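Long-range contact in SAG family member (Sag19) (PDB 6ZZB), which is a major surface antigen of the parasite Eimeria tenella, of unknown molecular function but probably displayed at the parasite surface toward its host: residues 57-61 with 142-146. Residues are numbered along the deposited sequence; the frame is centred on the assembly and turned at random.
Sequences INKLR and IQATY
Leu60 reaches from the end of helix 50-61 into a step formed by Ile142 and Tyr146, one turn apart on helix 138-155. Its two methyl groups divide the work. Leu60 CD2 lies over the centre of the Tyr146 ring in a CH-pi contact, 3.8 Å from the centroid and 11° off the ring normal. Leu60 CD1 rests on Ile142 CG2 at 3.8 Å and also touches Tyr146 CB, near the root of the ring. Leu60 and Tyr146 run past each other in opposite directions. Tyr146 CG is anti to the backbone N, which sends the ring out beside Leu60; chi2 of 87° turns its face to the CD2 methyl.

Deeper in, Ile57 meets Ile142 through their longer branches. Ile57 CG1 is 3.8 Å from Ile142 CD1, and the two terminal CD1 methyls also touch. Leu183 of helix 175-183 packs on both isoleucines. Cys53, which is disulfide-bonded to Cys138, also touches Ile142.

The outer side is looser and wet. The Gln143 chain bends at chi2 and brings NE2 within 3.9 Å of Leu60 CD2. Gln143 NE2 donates to a water at 2.6 Å. That water is also reached by Lys59 NZ, in a weak bond of 3.2 Å.

Separately, a second water bridges the helices: it donates to Leu60 O and lies 3.0 Å from Tyr146 OH.

The short helical segments run at 33° with their axes 11.0 Å apart. This is a packing of two helices running in roughly the same direction, beside the disulfide that joins them, in a protein probably related to the CAP proteins. The direct contacts across the pair are mostly between apolar groups, and the polar links pass through water.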
loop_
_atom_site.group_PDB
_atom_site.type_symbol
_atom_site.label_atom_id
_atom_site.label_comp_id
_atom_site.label_asym_id
_atom_site.label_seq_id
_atom_site.Cartn_x
_atom_site.Cartn_y
_atom_site.Cartn_z
ATOM N N ILE A 57 -11.451 1.470 0.266
ATOM C CA ILE A 57 -10.514 2.601 0.455
ATOM C C ILE A 57 -11.328 3.877 0.658
ATOM O O ILE A 57 -11.048 4.660 1.584
ATOM C CB ILE A 57 -9.520 2.706 -0.714
ATOM C CG1 ILE A 57 -8.576 1.495 -0.710
ATOM C CG2 ILE A 57 -8.769 4.010 -0.635
ATOM C CD1 ILE A 57 -7.721 1.353 -1.943
ATOM N N ASN A 58 -12.316 4.111 -0.202
ATOM C CA ASN A 58 -13.080 5.379 -0.129
ATOM C C ASN A 58 -14.026 5.382 1.082
ATOM O O ASN A 58 -14.223 6.507 1.606
ATOM C CB ASN A 58 -13.794 5.634 -1.449
ATOM C CG ASN A 58 -12.852 6.202 -2.478
ATOM O OD1 ASN A 58 -11.908 6.921 -2.159
ATOM N ND2 ASN A 58 -13.113 5.928 -3.750
ATOM N N LYS A 59 -14.493 4.223 1.529
ATOM C CA LYS A 59 -15.294 4.124 2.781
ATOM C C LYS A 59 -14.409 4.588 3.944
ATOM O O LYS A 59 -14.806 5.485 4.724
ATOM C CB LYS A 59 -15.819 2.710 2.988
ATOM C CG LYS A 59 -16.583 2.522 4.291
ATOM C CD LYS A 59 -17.499 1.332 4.274
ATOM C CE LYS A 59 -17.925 0.908 5.665
ATOM N NZ LYS A 59 -16.893 0.051 6.293
ATOM N N LEU A 60 -13.185 4.081 4.021
ATOM C CA LEU A 60 -12.265 4.433 5.134
ATOM C C LEU A 60 -11.894 5.922 5.090
ATOM O O LEU A 60 -11.717 6.524 6.166
ATOM C CB LEU A 60 -11.030 3.525 5.089
ATOM C CG LEU A 60 -11.311 2.055 5.369
ATOM C CD1 LEU A 60 -10.106 1.191 5.061
ATOM C CD2 LEU A 60 -11.710 1.837 6.821
ATOM N N ARG A 61 -11.761 6.545 3.917
ATOM C CA ARG A 61 -11.386 7.973 3.822
ATOM C C ARG A 61 -12.577 8.872 4.178
ATOM O O ARG A 61 -12.334 10.044 4.498
ATOM C CB ARG A 61 -10.840 8.297 2.433
ATOM C CG ARG A 61 -9.527 7.595 2.144
ATOM C CD ARG A 61 -9.099 7.890 0.710
ATOM N NE ARG A 61 -8.838 9.279 0.386
ATOM C CZ ARG A 61 -7.704 9.932 0.560
ATOM N NH1 ARG A 61 -6.641 9.332 1.085
ATOM N NH2 ARG A 61 -7.577 11.197 0.192
ATOM N N ILE A 142 -7.835 -4.896 3.473
ATOM C CA ILE A 142 -7.609 -3.459 3.739
ATOM C C ILE A 142 -8.264 -3.092 5.072
ATOM O O ILE A 142 -7.650 -2.334 5.834
ATOM C CB ILE A 142 -8.046 -2.610 2.545
ATOM C CG1 ILE A 142 -7.109 -2.885 1.362
ATOM C CG2 ILE A 142 -8.099 -1.149 2.925
ATOM C CD1 ILE A 142 -7.313 -1.983 0.166
ATOM N N GLN A 143 -9.435 -3.620 5.394
ATOM C CA GLN A 143 -9.998 -3.303 6.729
ATOM C C GLN A 143 -9.004 -3.775 7.794
ATOM O O GLN A 143 -8.820 -3.063 8.781
ATOM C CB GLN A 143 -11.349 -3.982 6.922
ATOM C CG GLN A 143 -11.993 -3.655 8.267
ATOM C CD GLN A 143 -12.239 -2.183 8.493
ATOM O OE1 GLN A 143 -11.576 -1.521 9.310
ATOM N NE2 GLN A 143 -13.191 -1.634 7.776
ATOM N N ALA A 144 -8.401 -4.947 7.670
ATOM C CA ALA A 144 -7.530 -5.491 8.717
ATOM C C ALA A 144 -6.292 -4.599 8.824
ATOM O O ALA A 144 -5.830 -4.353 9.957
ATOM C CB ALA A 144 -7.165 -6.919 8.451
ATOM N N THR A 145 -5.694 -4.153 7.709
ATOM C CA THR A 145 -4.473 -3.324 7.807
ATOM C C THR A 145 -4.846 -1.991 8.416
ATOM O O THR A 145 -4.024 -1.411 9.171
ATOM C CB THR A 145 -3.751 -3.196 6.451
ATOM O OG1 THR A 145 -2.373 -2.901 6.694
ATOM C CG2 THR A 145 -4.334 -2.160 5.526
ATOM N N TYR A 146 -6.009 -1.468 8.105
ATOM C CA TYR A 146 -6.455 -0.175 8.628
ATOM C C TYR A 146 -6.561 -0.275 10.151
ATOM O O TYR A 146 -6.009 0.592 10.866
ATOM C CB TYR A 146 -7.792 0.219 7.996
ATOM C CG TYR A 146 -8.312 1.523 8.524
ATOM C CD1 TYR A 146 -7.944 2.733 7.954
ATOM C CD2 TYR A 146 -9.136 1.546 9.631
ATOM C CE1 TYR A 146 -8.422 3.936 8.439
ATOM C CE2 TYR A 146 -9.607 2.749 10.142
ATOM C CZ TYR A 146 -9.239 3.943 9.549
ATOM O OH TYR A 146 -9.714 5.125 10.066
HETATM O O HOH W 1 -15.162 -2.683 6.410
HETATM O O HOH W 2 -12.339 5.723 8.653
#